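Local coordinates for N-alpha-acetyltransferase 35, NatC auxiliary subunit (Saccharomyces cerevisiae, PDB 6YGA), which forms part of the NatC N-terminal acetyltransferase with MAK3 and MAK31, the complex that acetylates the N-terminal methionine of the L-A virus Gag protein, at residues 403-406 / 407-410; 451-454 / 455-458. All coordinates share one frame; numbering follows the deposited sequence.

Contact 1 of 2, residues 403-406 / 407-410; sequences SQNT and CRYR. With EDO (1,2-ethanediol), chain X; EDO (1,2-ethanediol), chain C.
Asn405 OD1 is gripped by the backbone amides two and three residues on, Cys407 N and Arg408 N, each 2.9 Å from it. The two bonds differ in character: Cys407 N lies in the plane of the side-chain carbonyl but its N-H points somewhat off line, whereas Arg408 N aims its hydrogen almost straight at OD1 (172° at the hydrogen) and sits well above that plane. What puts the oxygen there is the first torsion of Asn405, which tucks CG between its backbone N and carbonyl carbon (chi1 65°) and turns the amide back over the helix start. This is an asparagine N-cap, holding amide groups that have no preceding helical carbonyl to bind. It opens helix 406-429 within the TPR-like part of the chain, and the first full turn is closed by Tyr409 N, 2.8 Å from Asn405 O. The other end of the amide, ND2, bonds to Asp176 and passes 3.3 Å from Arg408 CG; the amide and guanidinium planes stand 69° apart. Arg408 NE pairs with Glu175, while Phe172 makes a cation-pi contact with the same guanidinium. At the guanidinium edge, an ethanediol, probably from the crystallisation liquor, accepts from Arg408 NH1 through O1 at 3.0 Å, and its O2 bonds weakly to Arg408 O. Just before the cap, Gln404 CB rests 3.8 Å from Arg408 CB. Phe142 and Arg140 of the N-alpha-acetyltransferase 30 subunit pack on Asn405 and Cys407, bringing the cap to the subunit interface.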
ATOM      1  N   SER B 403     -11.610  -3.077  -1.400  1.00 38.92           N
ATOM      2  CA  SER B 403     -11.371  -1.974  -0.482  1.00 41.27           C
ATOM      3  C   SER B 403      -9.907  -1.846  -0.079  1.00 40.91           C
ATOM      4  O   SER B 403      -9.604  -1.153   0.897  1.00 42.04           O
ATOM      5  CB  SER B 403     -12.246  -2.121   0.764  1.00 42.44           C
ATOM      6  OG  SER B 403     -11.724  -3.113   1.622  1.00 47.97           O
ATOM      7  N   GLN B 404      -8.995  -2.493  -0.802  1.00 39.95           N
ATOM      8  CA  GLN B 404      -7.577  -2.313  -0.545  1.00 41.14           C
ATOM      9  C   GLN B 404      -7.094  -1.014  -1.187  1.00 42.95           C
ATOM     10  O   GLN B 404      -7.794  -0.393  -1.990  1.00 44.31           O
ATOM     11  CB  GLN B 404      -6.779  -3.507  -1.071  1.00 39.41           C
ATOM     12  CG  GLN B 404      -7.211  -4.843  -0.485  1.00 39.64           C
ATOM     13  CD  GLN B 404      -7.176  -4.846   1.030  1.00 43.81           C
ATOM     14  OE1 GLN B 404      -6.201  -4.406   1.640  1.00 44.92           O
ATOM     15  NE2 GLN B 404      -8.250  -5.329   1.647  1.00 44.76           N
ATOM     16  N   ASN B 405      -5.881  -0.595  -0.826  1.00 43.37           N
ATOM     17  CA  ASN B 405      -5.336   0.600  -1.451  1.00 42.20           C
ATOM     18  C   ASN B 405      -4.994   0.320  -2.915  1.00 40.86           C
ATOM     19  O   ASN B 405      -5.044  -0.819  -3.390  1.00 37.92           O
ATOM     20  CB  ASN B 405      -4.114   1.120  -0.687  1.00 42.26           C
ATOM     21  CG  ASN B 405      -2.933   0.164  -0.721  1.00 43.35           C
ATOM     22  OD1 ASN B 405      -2.311  -0.042  -1.765  1.00 44.38           O
ATOM     23  ND2 ASN B 405      -2.597  -0.397   0.434  1.00 42.60           N
ATOM     24  N   THR B 406      -4.637   1.387  -3.633  1.00 40.72           N
ATOM     25  CA  THR B 406      -4.513   1.308  -5.086  1.00 40.75           C
ATOM     26  C   THR B 406      -3.390   0.380  -5.539  1.00 39.99           C
ATOM     27  O   THR B 406      -3.439  -0.123  -6.666  1.00 39.66           O
ATOM     28  CB  THR B 406      -4.316   2.710  -5.674  1.00 42.04           C
ATOM     29  OG1 THR B 406      -4.434   2.651  -7.101  1.00 44.07           O
ATOM     30  CG2 THR B 406      -2.947   3.266  -5.307  1.00 42.01           C
ATOM     31  N   CYS B 407      -2.392   0.129  -4.691  1.00 39.85           N
ATOM     32  CA  CYS B 407      -1.338  -0.824  -5.017  1.00 40.59           C
ATOM     33  C   CYS B 407      -1.710  -2.247  -4.611  1.00 42.81           C
ATOM     34  O   CYS B 407      -1.549  -3.181  -5.402  1.00 42.29           O
ATOM     35  CB  CYS B 407      -0.028  -0.412  -4.344  1.00 42.17           C
ATOM     36  SG  CYS B 407       0.690   1.103  -5.002  1.00 44.91           S
ATOM     37  N   ARG B 408      -2.205  -2.427  -3.382  1.00 41.79           N
ATOM     38  CA  ARG B 408      -2.602  -3.758  -2.933  1.00 38.92           C
ATOM     39  C   ARG B 408      -3.768  -4.298  -3.749  1.00 38.35           C
ATOM     40  O   ARG B 408      -3.924  -5.518  -3.873  1.00 37.76           O
ATOM     41  CB  ARG B 408      -2.971  -3.731  -1.450  1.00 39.81           C
ATOM     42  CG  ARG B 408      -1.806  -3.450  -0.520  1.00 44.28           C
ATOM     43  CD  ARG B 408      -0.876  -4.643  -0.422  1.00 43.57           C
ATOM     44  NE  ARG B 408       0.194  -4.424   0.546  1.00 46.61           N
ATOM     45  CZ  ARG B 408       0.975  -5.387   1.023  1.00 46.03           C
ATOM     46  NH1 ARG B 408       0.800  -6.640   0.624  1.00 46.25           N
ATOM     47  NH2 ARG B 408       1.925  -5.100   1.904  1.00 43.70           N
ATOM     48  N   TYR B 409      -4.599  -3.411  -4.300  1.00 37.43           N
ATOM     49  CA  TYR B 409      -5.713  -3.850  -5.131  1.00 36.97           C
ATOM     50  C   TYR B 409      -5.218  -4.699  -6.296  1.00 37.28           C
ATOM     51  O   TYR B 409      -5.737  -5.791  -6.549  1.00 36.62           O
ATOM     52  CB  TYR B 409      -6.498  -2.633  -5.625  1.00 35.00           C
ATOM     53  CG  TYR B 409      -7.618  -2.940  -6.594  1.00 34.78           C
ATOM     54  CD1 TYR B 409      -8.742  -3.659  -6.193  1.00 36.49           C
ATOM     55  CD2 TYR B 409      -7.562  -2.491  -7.906  1.00 33.00           C
ATOM     56  CE1 TYR B 409      -9.771  -3.929  -7.082  1.00 36.15           C
ATOM     57  CE2 TYR B 409      -8.581  -2.753  -8.798  1.00 33.16           C
ATOM     58  CZ  TYR B 409      -9.682  -3.470  -8.384  1.00 37.13           C
ATOM     59  OH  TYR B 409     -10.693  -3.725  -9.284  1.00 40.10           O
ATOM     60  N   ARG B 410      -4.192  -4.221  -7.002  1.00 37.07           N
ATOM     61  CA  ARG B 410      -3.652  -5.002  -8.110  1.00 34.87           C
ATOM     62  C   ARG B 410      -2.939  -6.250  -7.607  1.00 37.33           C
ATOM     63  O   ARG B 410      -3.004  -7.308  -8.245  1.00 38.81           O
ATOM     64  CB  ARG B 410      -2.709  -4.149  -8.956  1.00 30.55           C
ATOM     65  CG  ARG B 410      -2.105  -4.902 -10.129  1.00 31.19           C
ATOM     66  CD  ARG B 410      -1.289  -3.995 -11.028  1.00 34.61           C
ATOM     67  NE  ARG B 410      -0.925  -4.669 -12.270  1.00 37.47           N
ATOM     68  CZ  ARG B 410       0.197  -5.359 -12.442  1.00 40.53           C
ATOM     69  NH1 ARG B 410       1.072  -5.470 -11.449  1.00 39.71           N
ATOM     70  NH2 ARG B 410       0.440  -5.940 -13.608  1.00 39.80           N
TER
HETATM   71  C1  EDO X 813      -1.931  -8.766  -1.267  1.00 70.66           C
HETATM   72  O1  EDO X 813      -0.520  -8.514  -1.275  1.00 71.92           O
HETATM   73  C2  EDO X 813      -2.677  -7.490  -1.639  1.00 68.67           C
HETATM   74  O2  EDO X 813      -4.092  -7.714  -1.609  1.00 67.32           O
HETATM   75  C1  EDO C 823       3.522  -8.492 -14.006  1.00 68.72           C
HETATM   76  O1  EDO C 823       3.147  -7.418 -14.875  1.00 66.40           O
HETATM   77  C2  EDO C 823       3.198  -8.133 -12.560  1.00 70.16           C
HETATM   78  O2  EDO C 823       3.995  -7.019 -12.142  1.00 70.04           O

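Contact 2 of 2, residues 451-454 / 455-458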
ATOM      1  N   SER B 451      -4.438  -6.561 -15.587  1.00 35.61           N
ATOM      2  CA  SER B 451      -3.488  -6.070 -16.582  1.00 35.78           C
ATOM      3  C   SER B 451      -3.627  -4.566 -16.788  1.00 35.25           C
ATOM      4  O   SER B 451      -2.628  -3.838 -16.802  1.00 32.97           O
ATOM      5  CB  SER B 451      -3.683  -6.806 -17.906  1.00 37.19           C
ATOM      6  OG  SER B 451      -3.499  -8.203 -17.757  1.00 40.20           O
ATOM      7  N   LEU B 452      -4.860  -4.085 -16.972  1.00 35.37           N
ATOM      8  CA  LEU B 452      -5.067  -2.657 -17.196  1.00 36.13           C
ATOM      9  C   LEU B 452      -4.692  -1.841 -15.967  1.00 37.78           C
ATOM     10  O   LEU B 452      -4.260  -0.691 -16.096  1.00 38.55           O
ATOM     11  CB  LEU B 452      -6.519  -2.389 -17.593  1.00 38.25           C
ATOM     12  CG  LEU B 452      -7.014  -3.001 -18.910  1.00 39.20           C
ATOM     13  CD1 LEU B 452      -8.495  -2.716 -19.123  1.00 37.56           C
ATOM     14  CD2 LEU B 452      -6.196  -2.497 -20.091  1.00 38.24           C
ATOM     15  N   LYS B 453      -4.841  -2.416 -14.772  1.00 36.53           N
ATOM     16  CA  LYS B 453      -4.501  -1.686 -13.557  1.00 35.79           C
ATOM     17  C   LYS B 453      -3.021  -1.320 -13.521  1.00 36.34           C
ATOM     18  O   LYS B 453      -2.642  -0.329 -12.884  1.00 36.20           O
ATOM     19  CB  LYS B 453      -4.900  -2.515 -12.332  1.00 35.70           C
ATOM     20  CG  LYS B 453      -4.559  -1.880 -11.001  1.00 37.61           C
ATOM     21  CD  LYS B 453      -5.423  -0.677 -10.711  1.00 37.85           C
ATOM     22  CE  LYS B 453      -4.943   0.019  -9.453  1.00 38.09           C
ATOM     23  NZ  LYS B 453      -5.766   1.215  -9.140  1.00 39.98           N
ATOM     24  N   GLY B 454      -2.178  -2.096 -14.211  1.00 34.64           N
ATOM     25  CA  GLY B 454      -0.759  -1.782 -14.274  1.00 35.60           C
ATOM     26  C   GLY B 454      -0.461  -0.440 -14.916  1.00 36.99           C
ATOM     27  O   GLY B 454       0.523   0.218 -14.563  1.00 36.91           O
ATOM     28  N   PHE B 455      -1.302  -0.008 -15.860  1.00 37.47           N
ATOM     29  CA  PHE B 455      -1.106   1.302 -16.474  1.00 42.05           C
ATOM     30  C   PHE B 455      -1.418   2.424 -15.494  1.00 42.75           C
ATOM     31  O   PHE B 455      -0.775   3.480 -15.529  1.00 42.61           O
ATOM     32  CB  PHE B 455      -1.967   1.441 -17.731  1.00 28.08           C
ATOM     33  CG  PHE B 455      -1.434   0.689 -18.914  1.00 32.78           C
ATOM     34  CD1 PHE B 455      -0.329   1.156 -19.609  1.00 33.48           C
ATOM     35  CD2 PHE B 455      -2.042  -0.480 -19.340  1.00 30.32           C
ATOM     36  CE1 PHE B 455       0.161   0.467 -20.702  1.00 31.12           C
ATOM     37  CE2 PHE B 455      -1.557  -1.171 -20.429  1.00 28.86           C
ATOM     38  CZ  PHE B 455      -0.452  -0.698 -21.110  1.00 30.02           C
ATOM     39  N   ASP B 456      -2.404   2.219 -14.617  1.00 41.12           N
ATOM     40  CA  ASP B 456      -2.737   3.243 -13.631  1.00 41.29           C
ATOM     41  C   ASP B 456      -1.609   3.425 -12.626  1.00 39.19           C
ATOM     42  O   ASP B 456      -1.392   4.536 -12.129  1.00 41.03           O
ATOM     43  CB  ASP B 456      -4.042   2.878 -12.919  1.00 44.79           C
ATOM     44  CG  ASP B 456      -4.475   3.925 -11.907  1.00 51.46           C
ATOM     45  OD1 ASP B 456      -4.736   5.081 -12.308  1.00 55.70           O
ATOM     46  OD2 ASP B 456      -4.574   3.588 -10.710  1.00 53.20           O
ATOM     47  N   LEU B 457      -0.873   2.358 -12.334  1.00 38.17           N
ATOM     48  CA  LEU B 457       0.239   2.396 -11.398  1.00 38.25           C
ATOM     49  C   LEU B 457       1.576   2.664 -12.079  1.00 41.03           C
ATOM     50  O   LEU B 457       2.601   2.711 -11.392  1.00 40.87           O
ATOM     51  CB  LEU B 457       0.306   1.077 -10.619  1.00 34.84           C
ATOM     52  CG  LEU B 457      -0.965   0.686  -9.858  1.00 33.54           C
ATOM     53  CD1 LEU B 457      -0.862  -0.731  -9.332  1.00 32.74           C
ATOM     54  CD2 LEU B 457      -1.250   1.656  -8.714  1.00 35.70           C
ATOM     55  N   ASP B 458       1.583   2.846 -13.404  1.00 40.04           N
ATOM     56  CA  ASP B 458       2.807   3.113 -14.163  1.00 43.75           C
ATOM     57  C   ASP B 458       3.804   1.967 -14.024  1.00 39.55           C
ATOM     58  O   ASP B 458       5.018   2.177 -13.980  1.00 41.83           O
ATOM     59  CB  ASP B 458       3.442   4.445 -13.749  1.00 50.77           C
ATOM     60  CG  ASP B 458       2.662   5.642 -14.256  1.00 58.79           C
ATOM     61  OD1 ASP B 458       2.423   5.715 -15.479  1.00 63.96           O
ATOM     62  OD2 ASP B 458       2.273   6.502 -13.439  1.00 61.02           O
TER
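Lys453 and Asp456, one turn apart, meet in a salt bridge of 3.1 Å between Lys453 NZ and Asp456 OD2. The lysine reaches it by bending at its second torsion (chi2 70°) and running extended from there, and NZ comes to the carboxylate on its anti side, 30° out of plane. NZ also bonds to Thr406 OG1, so the ammonium is held at two points, and the nearby carboxylate would be expected to favour its charged form. On the tightly packed side, Leu457 lies across the lysine chain, with its CG 4.1 Å from Lys453 CE and 3.6 Å from Lys453 O. Lys453 O accepts from Leu457 N at 3.3 Å and, weakly, from Asp456 N. Phe455 N bonds to Leu452 O at 3.0 Å, and the same oxygen lies at the edge of the Phe455 ring, which stacks on Phe469 and meets Tyr460 edge-to-face. The looser side holds Asp456 and Asp458, both only partly buried. Here the helix ends in a Schellman motif, Asp458 taking positive phi (61°), and the carbonyls of Leu457 and Asp458 turn to Arg140 and Arg137 of the N-alpha-acetyltransferase 30 subunit. The end of helix 433-456 thus packs Lys453, Asp456 and Leu457 on helix 406-429, and Ser451, Leu452 and Phe455 on helix 465-506, close to His714 just beyond strand 708-713.

Coming from the N terminus, the chain leaves helix 386-402, and contact 1 closes the short loop that follows by starting helix 406-429. The chain runs along that helix and returns along helix 433-456, where contact 2 finishes the last turn. The two contacts neither nest nor cross: they come in series, and their centres are about 12 Å apart. Leu457 CD2 sits 3.5 Å from Thr406 O, and Arg410 CB packs 3.6 Å from Lys453 CG; these meetings put the start of the first helix beside the end of the second, as expected for an antiparallel helical hairpin. One arginine of the partner subunit reaches both contacts, so this hairpin end faces that chain.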